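Local coordinates for protein aerobactin synthase IucC (Klebsiella pneumoniae, PDB 6CN7) that probably catalyses the ATP-dependent attachment of a second N-acetyl-N-hydroxylysine to citryl-N-acetyl-N-hydroxylysine, completing the siderophore aerobactin used for iron uptake, at residues L20-Y25 and V490-S495; T165-W170 and P198-R203; L410-C415 and Q521-M526. The protein carries 5 engineered substitutions. All blocks are in the same frame, centred on the assembly; numbering follows the deposited sequence.

How the contacts relate
The three contacts are distinct sites with no shared atoms. Contacts 1 and 2 lie on opposite sides of the chain's centre, 43 Å between their centres, and contact 2 is nested in the long loop that contact 1 closes. Contacts 1 and 3 are nearer, with centres 29 Å and nearest atoms about 9 Å apart, and their segments alternate along the chain. Helices 475-499 and 505-521 connect them: the first carries 490-495 and also packs on 410-415, while the second packs on 490-495 and leads into 521-526. Contact 2, in the IucA/IucC family region, is 48 Å from contact 3 between centres. None of the three contacts includes a bound ligand.

Contact 1: L20-Y25 and V490-S495; sequences LAELEY and VLRFVS
Glu22 and Tyr25, one turn apart on helix 4-25, together take hold of Arg492, which reaches across from helix 475-499. The two short helical segments do not pack backbone to backbone, since their axes come no closer than 14.5 Å, and the arginine spans the gap. Its CB bond already points at 20-25, and with CG anti to the backbone N (chi1 171°) the chain runs outward through CD. There it bends, bringing NE beside the Tyr25 ring, 4.0 Å from CE2, while NE itself is hydrogen-bonded to the carbonyl of Val488 one turn back. CZ lies by the CD2-CE2 side of the same ring, displaced from its centre, with CE2 over the middle of the guanidinium: an offset stack, planes inclined by 19° and centres 4.5 Å apart. Phe493 CZ approaches the opposite face toward its rim, so two aromatic residues bracket the charged group. The two terminal nitrogens then meet the Glu22 carboxylate end-on, one to each oxygen. Arg492 NH1 gives the straighter bond, 3.0 Å to Glu22 OE1 and in the guanidinium plane; Arg492 NH2 reaches Glu22 OE2 at 3.0 Å on its syn lone pair, with a further weak bond to OE1. The carboxylate is twisted by 43° from the guanidinium plane, and its OE1 also lies at the edge of the Phe493 ring. Lys140 forms a salt bridge with Glu22 OE2, so the buried carboxylate is shared by two cations and probably stays ionised. Trp59 adds a cation-pi contact to Arg492 and meets Phe493 edge-to-face. The whole is a bidentate arginine-glutamate salt bridge with a tyrosine stacked on the guanidinium, tying the N-terminal helix to the helical C-terminal part of this IucA/IucC-family synthetase.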
loop_
_atom_site.group_PDB
_atom_site.type_symbol
_atom_site.label_atom_id
_atom_site.label_comp_id
_atom_site.label_asym_id
_atom_site.label_seq_id
_atom_site.Cartn_x
_atom_site.Cartn_y
_atom_site.Cartn_z
ATOM N N LEU A 20 16.652 -26.906 -6.753
ATOM C CA LEU A 20 17.866 -27.710 -6.868
ATOM C C LEU A 20 18.201 -27.992 -8.328
ATOM O O LEU A 20 19.357 -27.870 -8.748
ATOM C CB LEU A 20 17.707 -29.023 -6.098
ATOM C CG LEU A 20 17.628 -28.963 -4.570
ATOM C CD1 LEU A 20 17.344 -30.350 -4.014
ATOM C CD2 LEU A 20 18.911 -28.403 -3.965
ATOM N N ALA A 21 17.196 -28.373 -9.118
ATOM C CA ALA A 21 17.453 -28.776 -10.496
ATOM C C ALA A 21 17.957 -27.609 -11.335
ATOM O O ALA A 21 18.893 -27.770 -12.126
ATOM C CB ALA A 21 16.187 -29.370 -11.113
ATOM N N GLU A 22 17.355 -26.428 -11.181
ATOM C CA GLU A 22 17.750 -25.294 -12.010
ATOM C C GLU A 22 19.100 -24.732 -11.573
ATOM O O GLU A 22 19.936 -24.388 -12.416
ATOM C CB GLU A 22 16.671 -24.210 -11.967
ATOM C CG GLU A 22 16.847 -23.102 -13.007
ATOM C CD GLU A 22 16.648 -23.588 -14.431
ATOM O OE1 GLU A 22 15.909 -24.574 -14.628
ATOM O OE2 GLU A 22 17.231 -22.983 -15.353
ATOM N N LEU A 23 19.334 -24.631 -10.263
ATOM C CA LEU A 23 20.624 -24.138 -9.789
ATOM C C LEU A 23 21.751 -25.107 -10.122
ATOM O O LEU A 23 22.893 -24.680 -10.320
ATOM C CB LEU A 23 20.575 -23.881 -8.282
ATOM C CG LEU A 23 19.686 -22.719 -7.829
ATOM C CD1 LEU A 23 19.524 -22.731 -6.325
ATOM C CD2 LEU A 23 20.257 -21.386 -8.285
ATOM N N GLU A 24 21.455 -26.408 -10.187
ATOM C CA GLU A 24 22.468 -27.372 -10.611
ATOM C C GLU A 24 22.732 -27.252 -12.106
ATOM O O GLU A 24 23.869 -27.419 -12.561
ATOM C CB GLU A 24 22.025 -28.790 -10.249
ATOM C CG GLU A 24 23.165 -29.809 -10.138
ATOM C CD GLU A 24 23.479 -30.507 -11.452
ATOM O OE1 GLU A 24 22.755 -30.277 -12.449
ATOM O OE2 GLU A 24 24.454 -31.293 -11.488
ATOM N N TYR A 25 21.689 -26.956 -12.883
ATOM C CA TYR A 25 21.864 -26.720 -14.311
ATOM C C TYR A 25 22.649 -25.438 -14.560
ATOM O O TYR A 25 23.440 -25.362 -15.505
ATOM C CB TYR A 25 20.502 -26.665 -14.999
ATOM C CG TYR A 25 20.585 -26.432 -16.486
ATOM C CD1 TYR A 25 21.137 -27.387 -17.323
ATOM C CD2 TYR A 25 20.111 -25.257 -17.054
ATOM C CE1 TYR A 25 21.218 -27.181 -18.684
ATOM C CE2 TYR A 25 20.189 -25.042 -18.416
ATOM C CZ TYR A 25 20.743 -26.009 -19.226
ATOM O OH TYR A 25 20.825 -25.804 -20.583
ATOM N N VAL A 490 11.978 -23.122 -23.107
ATOM C CA VAL A 490 10.663 -23.679 -23.412
ATOM C C VAL A 490 10.782 -25.161 -23.747
ATOM O O VAL A 490 10.244 -26.015 -23.032
ATOM C CB VAL A 490 9.980 -22.915 -24.565
ATOM C CG1 VAL A 490 8.598 -23.491 -24.845
ATOM C CG2 VAL A 490 9.888 -21.434 -24.235
ATOM N N LEU A 491 11.476 -25.477 -24.844
ATOM C CA LEU A 491 11.564 -26.864 -25.291
ATOM C C LEU A 491 12.203 -27.760 -24.238
ATOM O O LEU A 491 11.842 -28.938 -24.129
ATOM C CB LEU A 491 12.347 -26.940 -26.600
ATOM C CG LEU A 491 11.527 -26.747 -27.879
ATOM C CD1 LEU A 491 10.620 -25.525 -27.794
ATOM C CD2 LEU A 491 12.458 -26.634 -29.072
ATOM N N ARG A 492 13.150 -27.229 -23.460
ATOM C CA ARG A 492 13.755 -28.016 -22.391
ATOM C C ARG A 492 12.699 -28.593 -21.459
ATOM O O ARG A 492 12.880 -29.692 -20.919
ATOM C CB ARG A 492 14.743 -27.153 -21.601
ATOM C CG ARG A 492 15.276 -27.802 -20.325
ATOM C CD ARG A 492 16.574 -27.148 -19.853
ATOM N NE ARG A 492 16.404 -25.751 -19.440
ATOM C CZ ARG A 492 16.292 -25.335 -18.182
ATOM N NH1 ARG A 492 16.326 -26.198 -17.175
ATOM N NH2 ARG A 492 16.149 -24.042 -17.921
ATOM N N PHE A 493 11.592 -27.879 -21.268
ATOM C CA PHE A 493 10.537 -28.306 -20.358
ATOM C C PHE A 493 9.420 -29.083 -21.044
ATOM O O PHE A 493 8.544 -29.609 -20.351
ATOM C CB PHE A 493 9.943 -27.089 -19.647
ATOM C CG PHE A 493 10.936 -26.339 -18.810
ATOM C CD1 PHE A 493 11.252 -26.776 -17.534
ATOM C CD2 PHE A 493 11.558 -25.203 -19.297
ATOM C CE1 PHE A 493 12.167 -26.092 -16.758
ATOM C CE2 PHE A 493 12.477 -24.514 -18.525
ATOM C CZ PHE A 493 12.781 -24.959 -17.255
ATOM N N VAL A 494 9.424 -29.171 -22.371
ATOM C CA VAL A 494 8.419 -29.936 -23.099
ATOM C C VAL A 494 8.924 -31.327 -23.456
ATOM O O VAL A 494 8.185 -32.304 -23.338
ATOM C CB VAL A 494 7.975 -29.170 -24.363
ATOM C CG1 VAL A 494 6.911 -29.960 -25.121
ATOM C CG2 VAL A 494 7.449 -27.794 -23.995
ATOM N N SER A 495 10.178 -31.432 -23.894
ATOM C CA SER A 495 10.683 -32.718 -24.357
ATOM C C SER A 495 10.658 -33.805 -23.283
ATOM O O SER A 495 10.457 -34.974 -23.648
ATOM C CB SER A 495 12.103 -32.542 -24.920
ATOM O OG SER A 495 13.023 -32.141 -23.920
#

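Contact 2: T165-W170 and P198-R203; sequences TFRLHW and PQEFAR
A small surface contact between charged side chains, formed by Arg167, Glu200 and Arg203, joins strand 165-174 of the large antiparallel sheet to the first turns of helix 198-210. The backbones stay well apart, the nearest CA atoms being those of Arg167 and Glu200 at 11.4 Å, and long side chains make the connection. Arg167 is fully extended from CG to NE and meets Glu200, which comes from the opposite direction; it also touches Leu253 of the adjoining strand 252-256. OE1 of Glu200 sits over one face of the Arg167 guanidinium, toward its rim and 3.8 Å from NH1. This long salt bridge is therefore one of charge alone: no N-H of Arg167 is aimed at the oxygen. Arg203, one turn further along the helix, folds back at chi3 (68°) to pair with the same carboxylate. Its NH2 donates to the syn lone pair of Glu200 OE1; at 2.5 Å the modelled length is short and its exact value doubtful. A weak bond from Arg203 NE to Glu200 OE2 accompanies it. The side chains of Arg167 and Arg203 cross at about a right angle, with NH1 of the first 3.2 Å from NH2 of the second. The backbone N of Gly251 also donates to OE1. In this salt-bridge network two guanidinium groups gather round one carboxylate, whose negative charge would offset their proximity, and within the contact Arg167 is drawn to Glu200 by charge, not by a directed bond.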
loop_
_atom_site.group_PDB
_atom_site.type_symbol
_atom_site.label_atom_id
_atom_site.label_comp_id
_atom_site.label_asym_id
_atom_site.label_seq_id
_atom_site.Cartn_x
_atom_site.Cartn_y
_atom_site.Cartn_z
ATOM N N THR A 165 -11.219 -10.758 -10.688
ATOM C CA THR A 165 -11.451 -9.629 -11.573
ATOM C C THR A 165 -11.529 -8.337 -10.768
ATOM O O THR A 165 -11.663 -8.343 -9.543
ATOM C CB THR A 165 -12.734 -9.825 -12.384
ATOM O OG1 THR A 165 -13.858 -9.905 -11.497
ATOM C CG2 THR A 165 -12.653 -11.092 -13.215
ATOM N N PHE A 166 -11.451 -7.215 -11.480
ATOM C CA PHE A 166 -11.477 -5.917 -10.823
ATOM C C PHE A 166 -11.756 -4.836 -11.855
ATOM O O PHE A 166 -11.516 -5.010 -13.053
ATOM C CB PHE A 166 -10.161 -5.635 -10.087
ATOM C CG PHE A 166 -8.931 -5.815 -10.939
ATOM C CD1 PHE A 166 -8.328 -7.058 -11.055
ATOM C CD2 PHE A 166 -8.376 -4.742 -11.619
ATOM C CE1 PHE A 166 -7.195 -7.226 -11.832
ATOM C CE2 PHE A 166 -7.244 -4.905 -12.399
ATOM C CZ PHE A 166 -6.654 -6.148 -12.504
ATOM N N ARG A 167 -12.282 -3.717 -11.366
ATOM C CA ARG A 167 -12.481 -2.532 -12.182
ATOM C C ARG A 167 -11.207 -1.697 -12.216
ATOM O O ARG A 167 -10.331 -1.815 -11.355
ATOM C CB ARG A 167 -13.632 -1.684 -11.639
ATOM C CG ARG A 167 -15.012 -2.253 -11.895
ATOM C CD ARG A 167 -16.086 -1.290 -11.422
ATOM N NE ARG A 167 -17.434 -1.804 -11.654
ATOM C CZ ARG A 167 -18.545 -1.196 -11.248
ATOM N NH1 ARG A 167 -18.476 -0.052 -10.580
ATOM N NH2 ARG A 167 -19.727 -1.737 -11.507
ATOM N N LEU A 168 -11.117 -0.841 -13.227
ATOM C CA LEU A 168 -10.014 0.096 -13.339
ATOM C C LEU A 168 -10.381 1.427 -12.700
ATOM O O LEU A 168 -11.551 1.818 -12.647
ATOM C CB LEU A 168 -9.640 0.317 -14.803
ATOM C CG LEU A 168 -9.229 -0.935 -15.576
ATOM C CD1 LEU A 168 -8.959 -0.585 -17.031
ATOM C CD2 LEU A 168 -8.015 -1.596 -14.937
ATOM N N HIS A 169 -9.360 2.119 -12.208
ATOM C CA HIS A 169 -9.502 3.483 -11.730
ATOM C C HIS A 169 -9.289 4.444 -12.895
ATOM O O HIS A 169 -8.502 4.172 -13.808
ATOM C CB HIS A 169 -8.499 3.761 -10.612
ATOM C CG HIS A 169 -8.786 5.003 -9.831
ATOM N ND1 HIS A 169 -9.685 5.034 -8.788
ATOM C CD2 HIS A 169 -8.285 6.256 -9.934
ATOM C CE1 HIS A 169 -9.729 6.254 -8.283
ATOM N NE2 HIS A 169 -8.888 7.014 -8.961
ATOM N N TRP A 170 -9.999 5.569 -12.865
ATOM C CA TRP A 170 -10.003 6.515 -13.975
ATOM C C TRP A 170 -9.571 7.893 -13.500
ATOM O O TRP A 170 -10.086 8.402 -12.498
ATOM C CB TRP A 170 -11.387 6.586 -14.622
ATOM C CG TRP A 170 -11.732 5.332 -15.348
ATOM C CD1 TRP A 170 -12.374 4.242 -14.842
ATOM C CD2 TRP A 170 -11.435 5.026 -16.715
ATOM N NE1 TRP A 170 -12.503 3.276 -15.809
ATOM C CE2 TRP A 170 -11.933 3.733 -16.969
ATOM C CE3 TRP A 170 -10.800 5.720 -17.749
ATOM C CZ2 TRP A 170 -11.816 3.121 -18.215
ATOM C CZ3 TRP A 170 -10.686 5.111 -18.985
ATOM C CH2 TRP A 170 -11.191 3.825 -19.207
ATOM N N PRO A 198 -22.752 1.101 -21.954
ATOM C CA PRO A 198 -23.433 2.405 -22.022
ATOM C C PRO A 198 -23.902 2.920 -20.672
ATOM O O PRO A 198 -23.985 4.139 -20.475
ATOM C CB PRO A 198 -24.612 2.129 -22.965
ATOM C CG PRO A 198 -24.158 0.993 -23.812
ATOM C CD PRO A 198 -23.298 0.139 -22.927
ATOM N N GLN A 199 -24.204 2.026 -19.729
ATOM C CA GLN A 199 -24.674 2.453 -18.417
ATOM C C GLN A 199 -23.549 3.100 -17.617
ATOM O O GLN A 199 -23.739 4.156 -17.001
ATOM C CB GLN A 199 -25.258 1.255 -17.667
ATOM C CG GLN A 199 -26.225 1.613 -16.550
ATOM C CD GLN A 199 -27.168 0.473 -16.213
ATOM O OE1 GLN A 199 -27.542 -0.316 -17.081
ATOM N NE2 GLN A 199 -27.557 0.378 -14.946
ATOM N N GLU A 200 -22.364 2.482 -17.618
ATOM C CA GLU A 200 -21.230 3.035 -16.882
ATOM C C GLU A 200 -20.668 4.277 -17.562
ATOM O O GLU A 200 -20.198 5.195 -16.879
ATOM C CB GLU A 200 -20.138 1.976 -16.732
ATOM C CG GLU A 200 -20.516 0.827 -15.815
ATOM C CD GLU A 200 -20.437 1.203 -14.350
ATOM O OE1 GLU A 200 -19.355 1.647 -13.909
ATOM O OE2 GLU A 200 -21.454 1.062 -13.640
ATOM N N PHE A 201 -20.698 4.323 -18.896
ATOM C CA PHE A 201 -20.218 5.503 -19.608
ATOM C C PHE A 201 -21.037 6.739 -19.255
ATOM O O PHE A 201 -20.508 7.855 -19.257
ATOM C CB PHE A 201 -20.254 5.252 -21.116
ATOM C CG PHE A 201 -19.834 6.437 -21.941
ATOM C CD1 PHE A 201 -18.502 6.639 -22.263
ATOM C CD2 PHE A 201 -20.775 7.342 -22.405
ATOM C CE1 PHE A 201 -18.116 7.727 -23.025
ATOM C CE2 PHE A 201 -20.394 8.431 -23.167
ATOM C CZ PHE A 201 -19.064 8.623 -23.477
ATOM N N ALA A 202 -22.325 6.563 -18.952
ATOM C CA ALA A 202 -23.147 7.698 -18.545
ATOM C C ALA A 202 -22.810 8.134 -17.126
ATOM O O ALA A 202 -22.683 9.333 -16.854
ATOM C CB ALA A 202 -24.629 7.342 -18.660
ATOM N N ARG A 203 -22.667 7.175 -16.209
ATOM C CA ARG A 203 -22.209 7.502 -14.865
ATOM C C ARG A 203 -20.847 8.183 -14.910
ATOM O O ARG A 203 -20.599 9.146 -14.173
ATOM C CB ARG A 203 -22.154 6.232 -14.015
ATOM C CG ARG A 203 -21.865 6.468 -12.539
ATOM C CD ARG A 203 -22.159 5.220 -11.716
ATOM N NE ARG A 203 -21.231 4.128 -12.005
ATOM C CZ ARG A 203 -20.097 3.909 -11.346
ATOM N NH1 ARG A 203 -19.730 4.705 -10.350
ATOM N NH2 ARG A 203 -19.322 2.885 -11.683
#

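Contact 3: L410-C415 and Q521-M526; sequences LYHLLC and QEHPQM
The imidazole of His412, on helix 395-417, meets the 521-526 loop with its CE1 corner: the methyl CE of Met526 arrives at the ring edge, near the plane, 3.7 Å from CE1, while the His523 ring stands obliquely beside it. The two imidazoles are inclined at 44° with centroids 5.5 Å apart, and their nearest atoms, His412 CE1 and His523 NE2, are 4.3 Å from each other. Within helix 395-417, and outside the contact itself, Cys415 SG lies over one face of the Tyr411 ring.

Although the His412 CA-CB bond does not aim at the loop, CG anti to the backbone N (chi1 176°) swings the ring across to it. Met526 extends straight beyond CG and crosses the histidine side chain at about a right angle, so that its methyl leads. Its SD is 5.3 Å from the centroid of the His412 ring, obliquely placed and well outside the ring, so the methyl rather than the sulfur makes the contact. The loop joins helices 505-521 and 527-532 in the FhuF-like C-terminal family region. It is turned back by a bond from Met526 N to His523 O (3.0 Å), and Met526 occupies the N-cap position before helix 527-532.

Polar partners fix both imidazoles. His412 ND1 is hydrogen-bonded to the hydroxyl of Tyr519 and NE2 to Asp311, while His523 ND1 is paired with the carbonyl of Tyr519 and NE2 with Thr313. These bonds probably set the rotation of each ring. The nitrogens of His412 thus turn to polar neighbours and leave its CE1 to the methionine methyl, which implies a van der Waals contact across the two segments, with the hydrogen bonding that orients it supplied by residues outside them, Tyr519 among them.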
loop_
_atom_site.group_PDB
_atom_site.type_symbol
_atom_site.label_atom_id
_atom_site.label_comp_id
_atom_site.label_asym_id
_atom_site.label_seq_id
_atom_site.Cartn_x
_atom_site.Cartn_y
_atom_site.Cartn_z
ATOM N N LEU A 410 10.084 -17.618 -36.665
ATOM C CA LEU A 410 11.021 -16.849 -35.854
ATOM C C LEU A 410 12.436 -16.939 -36.410
ATOM O O LEU A 410 13.159 -15.935 -36.447
ATOM C CB LEU A 410 10.981 -17.339 -34.407
ATOM C CG LEU A 410 9.654 -17.124 -33.673
ATOM C CD1 LEU A 410 9.682 -17.809 -32.319
ATOM C CD2 LEU A 410 9.357 -15.640 -33.512
ATOM N N TYR A 411 12.854 -18.127 -36.848
ATOM C CA TYR A 411 14.197 -18.275 -37.396
ATOM C C TYR A 411 14.314 -17.590 -38.750
ATOM O O TYR A 411 15.350 -16.992 -39.062
ATOM C CB TYR A 411 14.551 -19.755 -37.505
ATOM C CG TYR A 411 15.994 -20.023 -37.860
ATOM C CD1 TYR A 411 17.025 -19.537 -37.067
ATOM C CD2 TYR A 411 16.327 -20.780 -38.974
ATOM C CE1 TYR A 411 18.347 -19.782 -37.383
ATOM C CE2 TYR A 411 17.646 -21.032 -39.297
ATOM C CZ TYR A 411 18.651 -20.532 -38.496
ATOM O OH TYR A 411 19.966 -20.781 -38.816
ATOM N N HIS A 412 13.260 -17.665 -39.566
ATOM C CA HIS A 412 13.265 -16.988 -40.859
ATOM C C HIS A 412 13.311 -15.476 -40.682
ATOM O O HIS A 412 14.082 -14.784 -41.357
ATOM C CB HIS A 412 12.033 -17.401 -41.666
ATOM C CG HIS A 412 11.897 -16.690 -42.976
ATOM N ND1 HIS A 412 12.764 -16.890 -44.027
ATOM C CD2 HIS A 412 10.989 -15.783 -43.407
ATOM C CE1 HIS A 412 12.400 -16.137 -45.048
ATOM N NE2 HIS A 412 11.326 -15.455 -44.697
ATOM N N LEU A 413 12.484 -14.942 -39.780
ATOM C CA LEU A 413 12.532 -13.515 -39.485
ATOM C C LEU A 413 13.950 -13.076 -39.139
ATOM O O LEU A 413 14.414 -12.021 -39.590
ATOM C CB LEU A 413 11.572 -13.189 -38.338
ATOM C CG LEU A 413 11.451 -11.718 -37.927
ATOM C CD1 LEU A 413 10.932 -10.868 -39.076
ATOM C CD2 LEU A 413 10.546 -11.581 -36.714
ATOM N N LEU A 414 14.663 -13.887 -38.352
ATOM C CA LEU A 414 16.016 -13.527 -37.936
ATOM C C LEU A 414 16.992 -13.567 -39.107
ATOM O O LEU A 414 17.724 -12.600 -39.350
ATOM C CB LEU A 414 16.482 -14.464 -36.820
ATOM C CG LEU A 414 17.961 -14.369 -36.425
ATOM C CD1 LEU A 414 18.300 -12.972 -35.932
ATOM C CD2 LEU A 414 18.306 -15.409 -35.372
ATOM N N CYS A 415 17.021 -14.680 -39.842
ATOM C CA CYS A 415 18.059 -14.867 -40.852
ATOM C C CYS A 415 17.860 -13.960 -42.058
ATOM O O CYS A 415 18.843 -13.565 -42.697
ATOM C CB CYS A 415 18.100 -16.327 -41.292
ATOM S SG CYS A 415 18.495 -17.462 -39.954
ATOM N N GLN A 521 17.039 -25.922 -46.698
ATOM C CA GLN A 521 17.106 -26.409 -48.073
ATOM C C GLN A 521 16.248 -25.553 -48.994
ATOM O O GLN A 521 16.651 -25.239 -50.119
ATOM C CB GLN A 521 16.647 -27.866 -48.149
ATOM C CG GLN A 521 17.734 -28.900 -47.924
ATOM C CD GLN A 521 17.291 -30.292 -48.337
ATOM O OE1 GLN A 521 16.196 -30.474 -48.870
ATOM N NE2 GLN A 521 18.142 -31.283 -48.095
ATOM N N GLU A 522 15.059 -25.165 -48.532
ATOM C CA GLU A 522 14.126 -24.411 -49.356
ATOM C C GLU A 522 14.584 -22.983 -49.626
ATOM O O GLU A 522 13.924 -22.277 -50.396
ATOM C CB GLU A 522 12.750 -24.395 -48.685
ATOM C CG GLU A 522 12.136 -25.781 -48.517
ATOM C CD GLU A 522 10.833 -25.765 -47.740
ATOM O OE1 GLU A 522 10.513 -24.724 -47.122
ATOM O OE2 GLU A 522 10.125 -26.796 -47.755
ATOM N N HIS A 523 15.687 -22.540 -49.022
ATOM C CA HIS A 523 16.179 -21.172 -49.190
ATOM C C HIS A 523 17.686 -21.194 -49.416
ATOM O O HIS A 523 18.462 -20.676 -48.608
ATOM C CB HIS A 523 15.809 -20.320 -47.977
ATOM C CG HIS A 523 14.333 -20.170 -47.778
ATOM N ND1 HIS A 523 13.563 -21.128 -47.156
ATOM C CD2 HIS A 523 13.483 -19.178 -48.135
ATOM C CE1 HIS A 523 12.304 -20.728 -47.126
ATOM N NE2 HIS A 523 12.228 -19.549 -47.717
ATOM N N PRO A 524 18.135 -21.780 -50.528
ATOM C CA PRO A 524 19.583 -21.850 -50.783
ATOM C C PRO A 524 20.230 -20.490 -50.974
ATOM O O PRO A 524 21.446 -20.367 -50.778
ATOM C CB PRO A 524 19.673 -22.701 -52.056
ATOM C CG PRO A 524 18.368 -22.492 -52.742
ATOM C CD PRO A 524 17.347 -22.316 -51.651
ATOM N N GLN A 525 19.461 -19.467 -51.346
ATOM C CA GLN A 525 20.010 -18.124 -51.490
ATOM C C GLN A 525 20.401 -17.503 -50.153
ATOM O O GLN A 525 20.989 -16.417 -50.146
ATOM C CB GLN A 525 19.007 -17.216 -52.213
ATOM C CG GLN A 525 17.795 -16.774 -51.384
ATOM C CD GLN A 525 16.766 -17.870 -51.201
ATOM O OE1 GLN A 525 16.883 -18.954 -51.777
ATOM N NE2 GLN A 525 15.747 -17.591 -50.401
ATOM N N MET A 526 20.083 -18.155 -49.034
ATOM C CA MET A 526 20.457 -17.680 -47.708
ATOM C C MET A 526 21.545 -18.541 -47.079
ATOM O O MET A 526 21.727 -18.509 -45.857
ATOM C CB MET A 526 19.236 -17.646 -46.791
ATOM C CG MET A 526 18.092 -16.799 -47.296
ATOM S SD MET A 526 16.646 -16.987 -46.238
ATOM C CE MET A 526 15.467 -16.050 -47.176
#